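Local coordinates for uncharacterized protein (Plasmodium falciparum, PDB 1ZSO) that is of unknown function but possibly binds zinc, at residues N11-I16 with W101-S106; R15-L20 with N158-V163; P119-I124 with D135-D140; Q141-Y146 with V154-L159. One frame throughout, in Å; residues are numbered along the deposited sequence.

In the fold
Strand 9-21, near the N terminus, begins both long-range closures. Its first part, 11-16, meets 101-106 in contact 1 and closes a loop of 84 residues; its second part, 15-20, meets 158-163 in contact 2 and encloses almost the whole remaining chain. Strand 9-21 therefore lies between strands 102-110 and 152-163 in the six-stranded antiparallel sheet. Contact 3, at the open end of the hairpin 123-127/132-136, forms after contact 1 has closed and lies within the span of contact 2. Contact 4 follows, adding edge strand 143-147 to the large sheet and sharing Asn158 and Leu159 with contact 2. Leu138 and Val136 of contact 3 pack on Trp143, joining the two sheets.

Contact 1. Residues N11-I16 with W101-S106; sequences NTVVRI and WRDFAS
Ile16 and Phe104 form the tight side of this contact, where the isoleucine CD1 meets Phe104 CD1 at 3.5 Å. The CG1 branch of Ile16 sits between its backbone N and carbonyl carbon (chi1 79°), which sends CD1 out against the phenyl ring while CG2 lies beside Phe104 CB. A branched aliphatic chain and a flat ring suit this buried place, where Phe104 also packs on Cys28 and Cys91. Val14 and Ala105 add apolar groups to this face; Arg102 starts from it but sends its guanidinium to Asn97.

The other face, carrying Val13, Arg15, Asp103 and Ser106, is more polar and faces solvent, Asp103 being exposed and Arg15 and Ser106 partly so. The Arg15 chain bends at chi2 and chi3 and lays its guanidinium over Trp101, the two planes 30° apart, with NH2 3.7 Å from Trp101 CG. The indole also turns an edge to the backbone, Trp101 CZ3 standing 3.4 Å from Arg15 O. Asp103 meets arginine mainly along its aliphatic part: OD1 is 3.1 Å from Arg15 CD but 4.1 Å from NH1, too far for a salt bridge, and the carboxylate stands perpendicular to the guanidinium. Its attraction for the arginine is therefore probably diffuse.

Backbone bonds join the strands. Val14 N gives a nearly straight bond to Ala105 O, and Ile16 and Arg102 exchange a reciprocal pair. Val14 O takes Phe104 N at 2.8 Å and, weakly, Ala105 N at 3.3 Å. Two residues thus face one, the classic beta bulge, here set between neighbouring antiparallel strands of the large sheet.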
loop_
_atom_site.group_PDB
_atom_site.type_symbol
_atom_site.label_atom_id
_atom_site.label_comp_id
_atom_site.label_asym_id
_atom_site.label_seq_id
_atom_site.Cartn_x
_atom_site.Cartn_y
_atom_site.Cartn_z
ATOM N N ASN B 11 12.262 0.845 16.133
ATOM C CA ASN B 11 11.069 0.211 16.660
ATOM C C ASN B 11 10.091 1.254 17.279
ATOM O O ASN B 11 10.491 2.046 18.144
ATOM C CB ASN B 11 11.425 -0.914 17.616
ATOM C CG ASN B 11 10.269 -1.884 17.794
ATOM O OD1 ASN B 11 9.213 -1.535 18.345
ATOM N ND2 ASN B 11 10.446 -3.092 17.290
ATOM N N THR B 12 8.842 1.275 16.799
ATOM C CA THR B 12 7.880 2.329 17.161
ATOM C C THR B 12 6.604 1.800 17.844
ATOM O O THR B 12 5.894 0.974 17.283
ATOM C CB THR B 12 7.372 3.094 15.894
ATOM O OG1 THR B 12 8.471 3.641 15.137
ATOM C CG2 THR B 12 6.402 4.194 16.301
ATOM N N VAL B 13 6.258 2.331 19.007
ATOM C CA VAL B 13 5.110 1.824 19.768
ATOM C C VAL B 13 3.890 2.748 19.705
ATOM O O VAL B 13 4.021 3.960 19.733
ATOM C CB VAL B 13 5.502 1.533 21.246
ATOM C CG1 VAL B 13 4.334 1.006 22.018
ATOM C CG2 VAL B 13 6.594 0.526 21.301
ATOM N N VAL B 14 2.703 2.179 19.563
ATOM C CA VAL B 14 1.487 2.949 19.763
ATOM C C VAL B 14 0.956 2.615 21.141
ATOM O O VAL B 14 0.696 1.454 21.427
ATOM C CB VAL B 14 0.374 2.611 18.748
ATOM C CG1 VAL B 14 -0.895 3.385 19.066
ATOM C CG2 VAL B 14 0.816 2.941 17.360
ATOM N N ARG B 15 0.800 3.637 21.979
ATOM C CA ARG B 15 0.252 3.493 23.311
ATOM C C ARG B 15 -1.126 4.102 23.351
ATOM O O ARG B 15 -1.368 5.177 22.792
ATOM C CB ARG B 15 1.149 4.206 24.318
ATOM C CG ARG B 15 2.613 4.080 23.963
ATOM C CD ARG B 15 3.504 4.019 25.178
ATOM N NE ARG B 15 3.372 5.198 26.014
ATOM C CZ ARG B 15 3.073 5.172 27.311
ATOM N NH1 ARG B 15 2.876 4.004 27.929
ATOM N NH2 ARG B 15 2.993 6.319 27.992
ATOM N N ILE B 16 -2.037 3.415 24.027
ATOM C CA ILE B 16 -3.343 3.960 24.266
ATOM C C ILE B 16 -3.732 3.989 25.749
ATOM O O ILE B 16 -3.169 3.277 26.597
ATOM C CB ILE B 16 -4.443 3.226 23.457
ATOM C CG1 ILE B 16 -4.834 1.906 24.114
ATOM C CG2 ILE B 16 -4.002 2.976 22.024
ATOM C CD1 ILE B 16 -6.002 1.250 23.386
ATOM N N TRP B 101 -2.067 4.328 30.724
ATOM C CA TRP B 101 -1.339 4.170 29.446
ATOM C C TRP B 101 -0.891 2.724 29.282
ATOM O O TRP B 101 -0.568 2.054 30.254
ATOM C CB TRP B 101 -0.133 5.106 29.397
ATOM C CG TRP B 101 -0.535 6.508 29.063
ATOM C CD1 TRP B 101 -0.615 7.569 29.913
ATOM C CD2 TRP B 101 -0.959 6.998 27.769
ATOM N NE1 TRP B 101 -1.051 8.689 29.228
ATOM C CE2 TRP B 101 -1.257 8.359 27.911
ATOM C CE3 TRP B 101 -1.112 6.411 26.526
ATOM C CZ2 TRP B 101 -1.699 9.135 26.858
ATOM C CZ3 TRP B 101 -1.537 7.186 25.483
ATOM C CH2 TRP B 101 -1.835 8.529 25.651
ATOM N N ARG B 102 -0.911 2.224 28.061
ATOM C CA ARG B 102 -0.482 0.852 27.815
ATOM C C ARG B 102 -0.055 0.690 26.340
ATOM O O ARG B 102 -0.705 1.188 25.420
ATOM C CB ARG B 102 -1.576 -0.164 28.257
ATOM C CG ARG B 102 -1.595 -1.531 27.515
ATOM C CD ARG B 102 -2.229 -2.714 28.310
ATOM N NE ARG B 102 -1.997 -4.008 27.640
ATOM C CZ ARG B 102 -2.542 -5.192 27.985
ATOM N NH1 ARG B 102 -3.398 -5.294 29.007
ATOM N NH2 ARG B 102 -2.239 -6.299 27.289
ATOM N N ASP B 103 1.073 0.011 26.150
ATOM C CA ASP B 103 1.526 -0.370 24.836
ATOM C C ASP B 103 0.454 -1.191 24.149
ATOM O O ASP B 103 -0.056 -2.157 24.717
ATOM C CB ASP B 103 2.825 -1.169 24.941
ATOM C CG ASP B 103 4.027 -0.292 25.309
ATOM O OD1 ASP B 103 3.845 0.948 25.368
ATOM O OD2 ASP B 103 5.149 -0.834 25.521
ATOM N N PHE B 104 0.116 -0.797 22.927
ATOM C CA PHE B 104 -0.966 -1.421 22.206
ATOM C C PHE B 104 -0.455 -2.203 21.006
ATOM O O PHE B 104 -0.957 -3.279 20.711
ATOM C CB PHE B 104 -1.979 -0.357 21.742
ATOM C CG PHE B 104 -3.275 -0.937 21.253
ATOM C CD1 PHE B 104 -4.184 -1.477 22.144
ATOM C CD2 PHE B 104 -3.565 -0.989 19.894
ATOM C CE1 PHE B 104 -5.350 -2.058 21.701
ATOM C CE2 PHE B 104 -4.749 -1.564 19.452
ATOM C CZ PHE B 104 -5.631 -2.115 20.354
ATOM N N ALA B 105 0.515 -1.645 20.289
ATOM C CA ALA B 105 1.026 -2.268 19.073
ATOM C C ALA B 105 2.403 -1.715 18.770
ATOM O O ALA B 105 2.646 -0.513 18.958
ATOM C CB ALA B 105 0.084 -2.034 17.923
ATOM N N SER B 106 3.313 -2.563 18.297
ATOM C CA SER B 106 4.636 -2.083 17.901
ATOM C C SER B 106 4.853 -2.282 16.396
ATOM O O SER B 106 4.305 -3.238 15.809
ATOM C CB SER B 106 5.726 -2.810 18.679
ATOM O OG SER B 106 5.267 -3.127 19.981
#

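Contact 2. Residues R15-L20 with N158-V163; sequences RIKAEL and NLEYEV
Arg15 and Glu162 lie side by side and point the same way, as cross-strand neighbours often do in an antiparallel beta sheet; here strand 9-21 pairs with the last strand of the chain. Their aliphatic parts run alongside each other, while the charged planes stand almost perpendicular, 87° apart. Glu162 OE1 comes to the edge of the guanidinium, in its plane, and makes a long salt bridge to Arg15 NE at 3.8 Å. Glu162 reaches this position because its CG lies between backbone N and carbonyl carbon (chi1 67°), from where the extended chain follows the arginine.

Lys17 and Glu160 repeat the theme two residues along. Both chains are extended and lie parallel, so the carboxylate runs beside the lysine methylenes: Glu160 OE2 is 3.6 Å from Lys17 CE and 4.0 Å from NZ, near enough for attraction but beyond a salt bridge. Long, flexible, oppositely charged residues suit this partly exposed face, where Trp101 packs against the lysine as well.

On the reverse face contact is mostly between carbons. Ile16 CG2 approaches Tyr161 CB at 4.1 Å, the two chains crossing at a slant, while the phenol leads away to bond Gln141 and to meet the Phe117 ring edge-to-face. Nearby, small Ala18 leaves room for Leu159, whose CD1 rests 4.0 Å from Ala18 CB.

Two reciprocal pairs of backbone bonds fix the register, Arg15 with Glu162 and Lys17 with Glu160. Between them Arg15 O, which accepts Glu162 N at 2.8 Å, also receives the CA-H of Tyr161, with 3.0 Å between that CA and the oxygen.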
loop_
_atom_site.group_PDB
_atom_site.type_symbol
_atom_site.label_atom_id
_atom_site.label_comp_id
_atom_site.label_asym_id
_atom_site.label_seq_id
_atom_site.Cartn_x
_atom_site.Cartn_y
_atom_site.Cartn_z
ATOM N N ARG B 15 0.800 3.637 21.979
ATOM C CA ARG B 15 0.252 3.493 23.311
ATOM C C ARG B 15 -1.126 4.102 23.351
ATOM O O ARG B 15 -1.368 5.177 22.792
ATOM C CB ARG B 15 1.149 4.206 24.318
ATOM C CG ARG B 15 2.613 4.080 23.963
ATOM C CD ARG B 15 3.504 4.019 25.178
ATOM N NE ARG B 15 3.372 5.198 26.014
ATOM C CZ ARG B 15 3.073 5.172 27.311
ATOM N NH1 ARG B 15 2.876 4.004 27.929
ATOM N NH2 ARG B 15 2.993 6.319 27.992
ATOM N N ILE B 16 -2.037 3.415 24.027
ATOM C CA ILE B 16 -3.343 3.960 24.266
ATOM C C ILE B 16 -3.732 3.989 25.749
ATOM O O ILE B 16 -3.169 3.277 26.597
ATOM C CB ILE B 16 -4.443 3.226 23.457
ATOM C CG1 ILE B 16 -4.834 1.906 24.114
ATOM C CG2 ILE B 16 -4.002 2.976 22.024
ATOM C CD1 ILE B 16 -6.002 1.250 23.386
ATOM N N LYS B 17 -4.752 4.804 26.005
ATOM C CA LYS B 17 -5.344 5.025 27.326
ATOM C C LYS B 17 -6.834 5.349 27.095
ATOM O O LYS B 17 -7.180 6.110 26.214
ATOM C CB LYS B 17 -4.634 6.199 27.996
ATOM C CG LYS B 17 -5.150 6.601 29.352
ATOM C CD LYS B 17 -4.262 7.715 29.877
ATOM C CE LYS B 17 -4.929 8.541 30.940
ATOM N NZ LYS B 17 -3.903 9.519 31.537
ATOM N N ALA B 18 -7.714 4.762 27.876
ATOM C CA ALA B 18 -9.129 5.079 27.754
ATOM C C ALA B 18 -9.779 4.693 29.054
ATOM O O ALA B 18 -9.272 3.829 29.788
ATOM C CB ALA B 18 -9.787 4.327 26.586
ATOM N N GLU B 19 -10.868 5.397 29.334
ATOM C CA GLU B 19 -11.675 5.196 30.525
ATOM C C GLU B 19 -12.813 4.200 30.187
ATOM O O GLU B 19 -13.543 4.364 29.188
ATOM C CB GLU B 19 -12.164 6.584 31.003
ATOM C CG GLU B 19 -13.398 6.614 31.881
ATOM C CD GLU B 19 -13.671 8.026 32.436
ATOM O OE1 GLU B 19 -13.065 9.001 31.927
ATOM O OE2 GLU B 19 -14.483 8.158 33.384
ATOM N N LEU B 20 -12.918 3.161 31.012
ATOM C CA LEU B 20 -13.727 1.994 30.703
ATOM C C LEU B 20 -14.925 1.874 31.608
ATOM O O LEU B 20 -14.829 2.010 32.823
ATOM C CB LEU B 20 -12.918 0.712 30.829
ATOM C CG LEU B 20 -11.663 0.603 29.980
ATOM C CD1 LEU B 20 -10.981 -0.730 30.209
ATOM C CD2 LEU B 20 -11.973 0.851 28.498
ATOM N N ASN B 158 -12.877 9.008 26.302
ATOM C CA ASN B 158 -11.689 9.796 26.293
ATOM C C ASN B 158 -10.542 8.927 25.842
ATOM O O ASN B 158 -9.578 8.743 26.577
ATOM C CB ASN B 158 -11.446 10.412 27.684
ATOM C CG ASN B 158 -10.278 11.429 27.705
ATOM O OD1 ASN B 158 -9.845 11.904 26.666
ATOM N ND2 ASN B 158 -9.793 11.764 28.906
ATOM N N LEU B 159 -10.660 8.357 24.645
ATOM C CA LEU B 159 -9.576 7.511 24.105
ATOM C C LEU B 159 -8.421 8.432 23.748
ATOM O O LEU B 159 -8.614 9.460 23.081
ATOM C CB LEU B 159 -10.040 6.671 22.895
ATOM C CG LEU B 159 -8.928 5.968 22.097
ATOM C CD1 LEU B 159 -8.266 4.799 22.873
ATOM C CD2 LEU B 159 -9.395 5.546 20.716
ATOM N N GLU B 160 -7.247 8.094 24.271
ATOM C CA GLU B 160 -6.036 8.853 24.070
ATOM C C GLU B 160 -4.960 7.895 23.547
ATOM O O GLU B 160 -4.993 6.684 23.805
ATOM C CB GLU B 160 -5.567 9.477 25.375
ATOM C CG GLU B 160 -6.416 10.610 25.933
ATOM C CD GLU B 160 -5.816 11.220 27.222
ATOM O OE1 GLU B 160 -5.069 12.214 27.094
ATOM O OE2 GLU B 160 -6.065 10.700 28.347
ATOM N N TYR B 161 -4.025 8.429 22.779
ATOM C CA TYR B 161 -3.000 7.588 22.234
ATOM C C TYR B 161 -1.736 8.397 21.939
ATOM O O TYR B 161 -1.750 9.652 21.912
ATOM C CB TYR B 161 -3.515 6.869 20.964
ATOM C CG TYR B 161 -4.368 7.757 20.101
ATOM C CD1 TYR B 161 -3.803 8.645 19.185
ATOM C CD2 TYR B 161 -5.738 7.720 20.220
ATOM C CE1 TYR B 161 -4.607 9.467 18.408
ATOM C CE2 TYR B 161 -6.550 8.529 19.454
ATOM C CZ TYR B 161 -5.987 9.396 18.546
ATOM O OH TYR B 161 -6.859 10.187 17.819
ATOM N N GLU B 162 -0.641 7.686 21.753
ATOM C CA GLU B 162 0.546 8.334 21.262
ATOM C C GLU B 162 1.387 7.339 20.485
ATOM O O GLU B 162 1.234 6.127 20.647
ATOM C CB GLU B 162 1.315 9.030 22.395
ATOM C CG GLU B 162 1.943 8.130 23.430
ATOM C CD GLU B 162 2.551 8.931 24.589
ATOM O OE1 GLU B 162 3.759 8.787 24.861
ATOM O OE2 GLU B 162 1.814 9.722 25.220
ATOM N N VAL B 163 2.210 7.861 19.583
ATOM C CA VAL B 163 3.148 7.047 18.831
ATOM C C VAL B 163 4.556 7.541 19.113
ATOM O O VAL B 163 4.868 8.681 18.818
ATOM C CB VAL B 163 2.878 7.133 17.327
ATOM C CG1 VAL B 163 3.864 6.269 16.569
ATOM C CG2 VAL B 163 1.466 6.698 17.014
#

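Contact 3. Residues P119-I124 with D135-D140; sequences PSNNFI and DVNLSD
Phe123 and Leu138 both turn CG opposite their carbonyl carbons (chi1 -70° and -69°), and this brings the leucine methyl CD1 over one face of the phenyl ring. CD1 sits 4.1 Å from the ring centroid, a CH-pi contact displaced toward the rim, and the two side chains cross at about a right angle. Val136 O approaches the ring edge in its plane, and Val136 CB lies 3.9 Å from Phe123 CB.

This is the open end of the hairpin 123-127/132-136: Phe123 and Val136 exchange two backbone bonds, and beyond them the chains continue as loops, still held by Leu138 N to Ser120 O at 3.3 Å. Here Asn137 forms an Asx turn. Its OD1 accepts Ser139 N at 2.8 Å and Ser139 OG at 3.0 Å, the hydroxyl arriving on a lone pair in the carbonyl plane. Asparagine suits the task because its short side chain can place OD1 on the backbone N-H two residues ahead.

Asn121 lies alongside Asn137 with the amide planes 85° apart, and Glu75 of the second subunit packs on both. Pro119 sets CG 3.4 Å from Leu138 O, while one water donates to Pro119 O and, weakly, to Ser139 O.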
loop_
_atom_site.group_PDB
_atom_site.type_symbol
_atom_site.label_atom_id
_atom_site.label_comp_id
_atom_site.label_asym_id
_atom_site.label_seq_id
_atom_site.Cartn_x
_atom_site.Cartn_y
_atom_site.Cartn_z
ATOM N N PRO B 119 -7.199 6.005 15.027
ATOM C CA PRO B 119 -8.020 4.836 15.298
ATOM C C PRO B 119 -9.126 4.734 14.280
ATOM O O PRO B 119 -9.664 5.759 13.832
ATOM C CB PRO B 119 -8.597 5.095 16.701
ATOM C CG PRO B 119 -8.331 6.494 16.998
ATOM C CD PRO B 119 -7.188 6.961 16.140
ATOM N N SER B 120 -9.429 3.504 13.883
ATOM C CA SER B 120 -10.377 3.285 12.823
ATOM C C SER B 120 -11.662 2.805 13.470
ATOM O O SER B 120 -11.894 3.057 14.643
ATOM C CB SER B 120 -9.808 2.303 11.782
ATOM O OG SER B 120 -9.589 1.016 12.346
ATOM N N ASN B 121 -12.515 2.142 12.710
ATOM C CA ASN B 121 -13.754 1.627 13.282
ATOM C C ASN B 121 -13.911 0.142 13.080
ATOM O O ASN B 121 -14.994 -0.331 12.796
ATOM C CB ASN B 121 -14.970 2.410 12.760
ATOM C CG ASN B 121 -14.694 3.096 11.451
ATOM O OD1 ASN B 121 -14.488 4.322 11.409
ATOM N ND2 ASN B 121 -14.656 2.313 10.365
ATOM N N ASN B 122 -12.816 -0.595 13.204
ATOM C CA ASN B 122 -12.924 -2.041 13.251
ATOM C C ASN B 122 -12.441 -2.566 14.601
ATOM O O ASN B 122 -11.851 -3.636 14.672
ATOM C CB ASN B 122 -12.172 -2.839 12.120
ATOM C CG ASN B 122 -11.666 -1.997 10.947
ATOM O OD1 ASN B 122 -10.784 -1.140 11.078
ATOM N ND2 ASN B 122 -12.132 -2.351 9.766
ATOM N N PHE B 123 -12.700 -1.858 15.683
ATOM C CA PHE B 123 -12.351 -2.426 16.994
ATOM C C PHE B 123 -13.428 -3.399 17.409
ATOM O O PHE B 123 -14.508 -3.408 16.855
ATOM C CB PHE B 123 -12.180 -1.359 18.067
ATOM C CG PHE B 123 -10.964 -0.518 17.891
ATOM C CD1 PHE B 123 -9.746 -0.953 18.359
ATOM C CD2 PHE B 123 -11.034 0.715 17.250
ATOM C CE1 PHE B 123 -8.613 -0.195 18.198
ATOM C CE2 PHE B 123 -9.918 1.490 17.102
ATOM C CZ PHE B 123 -8.692 1.034 17.592
ATOM N N ILE B 124 -13.084 -4.248 18.364
ATOM C CA ILE B 124 -13.965 -5.251 18.908
ATOM C C ILE B 124 -13.941 -4.978 20.407
ATOM O O ILE B 124 -12.898 -4.641 20.981
ATOM C CB ILE B 124 -13.504 -6.696 18.579
ATOM C CG1 ILE B 124 -13.230 -6.827 17.069
ATOM C CG2 ILE B 124 -14.559 -7.764 19.052
ATOM C CD1 ILE B 124 -12.674 -8.185 16.631
ATOM N N ASP B 135 -17.375 -3.648 14.821
ATOM C CA ASP B 135 -17.413 -2.382 14.119
ATOM C C ASP B 135 -17.473 -1.253 15.153
ATOM O O ASP B 135 -18.214 -0.290 14.991
ATOM C CB ASP B 135 -18.647 -2.346 13.211
ATOM C CG ASP B 135 -18.537 -3.311 12.019
ATOM O OD1 ASP B 135 -17.659 -3.069 11.147
ATOM O OD2 ASP B 135 -19.340 -4.286 11.943
ATOM N N VAL B 136 -16.718 -1.411 16.232
ATOM C CA VAL B 136 -16.644 -0.399 17.287
ATOM C C VAL B 136 -15.832 0.766 16.757
ATOM O O VAL B 136 -14.686 0.609 16.329
ATOM C CB VAL B 136 -16.048 -0.968 18.586
ATOM C CG1 VAL B 136 -15.767 0.122 19.590
ATOM C CG2 VAL B 136 -16.990 -2.023 19.181
ATOM N N ASN B 137 -16.479 1.922 16.701
ATOM C CA ASN B 137 -15.898 3.100 16.073
ATOM C C ASN B 137 -15.239 3.975 17.101
ATOM O O ASN B 137 -15.906 4.495 17.981
ATOM C CB ASN B 137 -16.952 3.929 15.345
ATOM C CG ASN B 137 -16.371 5.215 14.770
ATOM O OD1 ASN B 137 -15.138 5.352 14.676
ATOM N ND2 ASN B 137 -17.250 6.163 14.359
ATOM N N LEU B 138 -13.930 4.137 16.982
ATOM C CA LEU B 138 -13.208 4.972 17.925
ATOM C C LEU B 138 -12.470 6.086 17.194
ATOM O O LEU B 138 -11.635 6.752 17.776
ATOM C CB LEU B 138 -12.280 4.137 18.829
ATOM C CG LEU B 138 -12.979 3.222 19.840
ATOM C CD1 LEU B 138 -12.007 2.281 20.569
ATOM C CD2 LEU B 138 -13.726 3.993 20.882
ATOM N N SER B 139 -12.813 6.323 15.937
ATOM C CA SER B 139 -12.225 7.441 15.250
ATOM C C SER B 139 -12.564 8.751 15.954
ATOM O O SER B 139 -11.774 9.687 15.886
ATOM C CB SER B 139 -12.623 7.502 13.764
ATOM O OG SER B 139 -13.951 7.925 13.587
ATOM N N ASP B 140 -13.705 8.824 16.642
ATOM C CA ASP B 140 -14.057 10.025 17.423
ATOM C C ASP B 140 -13.692 9.912 18.935
ATOM O O ASP B 140 -14.081 10.767 19.753
ATOM C CB ASP B 140 -15.546 10.337 17.263
ATOM C CG ASP B 140 -16.416 9.141 17.551
ATOM O OD1 ASP B 140 -15.940 8.155 18.213
ATOM O OD2 ASP B 140 -17.579 9.167 17.067
HETATM O O HOH W 1 -9.490 8.872 13.500
#

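Contact 4. Residues Q141-Y146 with V154-L159; sequences QNWCDY and VGIYNL
Trp143 and Ile156 meet on the face of this antiparallel beta hairpin that packs against the second sheet, crossing at a slant with Trp143 CE3 3.6 Å from Ile156 CD1. The indole CG stands opposite its backbone N (chi1 167°), swinging the six-membered ring across to the partner strand. There CZ3 also touches Val154 CG1 at 4.1 Å, the valine lying beside the ring and pointing the same way. Beta-branched Val154 and Ile156 suit an extended strand, and Leu138, Val125 and Val136 also pack on Trp143.

On the other face Gly155, having no side chain, lets the Tyr157 ring lie back along its own strand, with Tyr157 CE2 3.8 Å from Gly155 CA. Cys144, opposite, brings only CB close, 3.2 Å from Val154 O.

Where the pairing ends, Asn142 takes over. Its CG is turned away from its carbonyl carbon (chi1 -67°), which carries OD1 to Asn158 N at 2.9 Å; the N-H approaches from above the amide plane, 45° out of it. Gln141 O receives Leu159 N at 2.8 Å on the far side of that corner. An asparagine amide thus replaces a backbone acceptor, implying that the chain can turn at Asn158 while the Asn158 N-H remains satisfied.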
loop_
_atom_site.group_PDB
_atom_site.type_symbol
_atom_site.label_atom_id
_atom_site.label_comp_id
_atom_site.label_asym_id
_atom_site.label_seq_id
_atom_site.Cartn_x
_atom_site.Cartn_y
_atom_site.Cartn_z
ATOM N N GLN B 141 -12.981 8.826 19.275
ATOM C CA GLN B 141 -12.301 8.633 20.550
ATOM C C GLN B 141 -13.219 8.153 21.662
ATOM O O GLN B 141 -12.801 8.052 22.818
ATOM C CB GLN B 141 -11.560 9.906 20.973
ATOM C CG GLN B 141 -10.190 10.096 20.319
ATOM C CD GLN B 141 -10.228 10.721 18.931
ATOM O OE1 GLN B 141 -9.479 10.298 18.032
ATOM N NE2 GLN B 141 -11.069 11.736 18.747
ATOM N N ASN B 142 -14.476 7.849 21.317
ATOM C CA ASN B 142 -15.522 7.601 22.327
ATOM C C ASN B 142 -16.523 6.603 21.720
ATOM O O ASN B 142 -16.847 6.664 20.534
ATOM C CB ASN B 142 -16.270 8.895 22.739
ATOM C CG ASN B 142 -15.400 9.894 23.507
ATOM O OD1 ASN B 142 -15.218 9.786 24.744
ATOM N ND2 ASN B 142 -14.898 10.901 22.796
ATOM N N TRP B 143 -17.046 5.720 22.549
ATOM C CA TRP B 143 -18.005 4.751 22.059
ATOM C C TRP B 143 -18.772 4.171 23.203
ATOM O O TRP B 143 -18.213 3.915 24.248
ATOM C CB TRP B 143 -17.284 3.652 21.283
ATOM C CG TRP B 143 -18.121 2.471 20.995
ATOM C CD1 TRP B 143 -18.872 2.250 19.879
ATOM C CD2 TRP B 143 -18.304 1.318 21.840
ATOM N NE1 TRP B 143 -19.513 1.047 19.981
ATOM C CE2 TRP B 143 -19.181 0.449 21.168
ATOM C CE3 TRP B 143 -17.807 0.946 23.082
ATOM C CZ2 TRP B 143 -19.575 -0.768 21.693
ATOM C CZ3 TRP B 143 -18.221 -0.266 23.629
ATOM C CH2 TRP B 143 -19.100 -1.109 22.931
ATOM N N CYS B 144 -20.070 3.968 22.989
ATOM C CA CYS B 144 -20.874 3.225 23.931
ATOM C C CYS B 144 -21.949 2.393 23.248
ATOM O O CYS B 144 -22.272 2.599 22.086
ATOM C CB CYS B 144 -21.498 4.151 24.968
ATOM S SG CYS B 144 -22.663 5.312 24.286
ATOM N N ASP B 145 -22.452 1.428 23.996
ATOM C CA ASP B 145 -23.554 0.598 23.584
ATOM C C ASP B 145 -24.271 0.225 24.882
ATOM O O ASP B 145 -23.867 0.645 25.975
ATOM C CB ASP B 145 -23.071 -0.656 22.818
ATOM C CG ASP B 145 -24.057 -1.100 21.702
ATOM O OD1 ASP B 145 -23.592 -1.436 20.588
ATOM O OD2 ASP B 145 -25.291 -1.110 21.926
ATOM N N TYR B 146 -25.335 -0.567 24.754
ATOM C CA TYR B 146 -26.181 -0.942 25.875
ATOM C C TYR B 146 -26.350 -2.434 25.779
ATOM O O TYR B 146 -26.683 -2.957 24.722
ATOM C CB TYR B 146 -27.538 -0.241 25.758
ATOM C CG TYR B 146 -28.415 -0.268 26.991
ATOM C CD1 TYR B 146 -29.588 -0.986 26.996
ATOM C CD2 TYR B 146 -28.077 0.446 28.148
ATOM C CE1 TYR B 146 -30.421 -1.019 28.129
ATOM C CE2 TYR B 146 -28.907 0.427 29.296
ATOM C CZ TYR B 146 -30.080 -0.307 29.274
ATOM O OH TYR B 146 -30.927 -0.364 30.378
ATOM N N VAL B 154 -22.354 0.089 28.363
ATOM C CA VAL B 154 -20.966 -0.274 28.086
ATOM C C VAL B 154 -20.324 0.864 27.310
ATOM O O VAL B 154 -20.870 1.313 26.343
ATOM C CB VAL B 154 -20.927 -1.546 27.240
ATOM C CG1 VAL B 154 -19.534 -1.995 27.057
ATOM C CG2 VAL B 154 -21.751 -2.616 27.893
ATOM N N GLY B 155 -19.167 1.340 27.739
ATOM C CA GLY B 155 -18.598 2.554 27.158
ATOM C C GLY B 155 -17.072 2.622 27.141
ATOM O O GLY B 155 -16.381 2.022 27.959
ATOM N N ILE B 156 -16.554 3.352 26.171
ATOM C CA ILE B 156 -15.138 3.659 26.111
ATOM C C ILE B 156 -15.041 5.170 25.909
ATOM O O ILE B 156 -15.577 5.716 24.926
ATOM C CB ILE B 156 -14.430 2.906 24.951
ATOM C CG1 ILE B 156 -14.322 1.429 25.314
ATOM C CG2 ILE B 156 -13.006 3.491 24.694
ATOM C CD1 ILE B 156 -14.356 0.536 24.143
ATOM N N TYR B 157 -14.393 5.834 26.859
ATOM C CA TYR B 157 -14.386 7.280 26.904
ATOM C C TYR B 157 -12.978 7.816 26.867
ATOM O O TYR B 157 -12.036 7.192 27.362
ATOM C CB TYR B 157 -15.025 7.767 28.212
ATOM C CG TYR B 157 -16.496 7.457 28.358
ATOM C CD1 TYR B 157 -17.445 8.435 28.090
ATOM C CD2 TYR B 157 -16.934 6.191 28.765
ATOM C CE1 TYR B 157 -18.791 8.173 28.201
ATOM C CE2 TYR B 157 -18.311 5.899 28.869
ATOM C CZ TYR B 157 -19.227 6.896 28.591
ATOM O OH TYR B 157 -20.604 6.674 28.719
ATOM N N ASN B 158 -12.877 9.008 26.302
ATOM C CA ASN B 158 -11.689 9.796 26.293
ATOM C C ASN B 158 -10.542 8.927 25.842
ATOM O O ASN B 158 -9.578 8.743 26.577
ATOM C CB ASN B 158 -11.446 10.412 27.684
ATOM C CG ASN B 158 -10.278 11.429 27.705
ATOM O OD1 ASN B 158 -9.845 11.904 26.666
ATOM N ND2 ASN B 158 -9.793 11.764 28.906
ATOM N N LEU B 159 -10.660 8.357 24.645
ATOM C CA LEU B 159 -9.576 7.511 24.105
ATOM C C LEU B 159 -8.421 8.432 23.748
ATOM O O LEU B 159 -8.614 9.460 23.081
ATOM C CB LEU B 159 -10.040 6.671 22.895
ATOM C CG LEU B 159 -8.928 5.968 22.097
ATOM C CD1 LEU B 159 -8.266 4.799 22.873
ATOM C CD2 LEU B 159 -9.395 5.546 20.716
#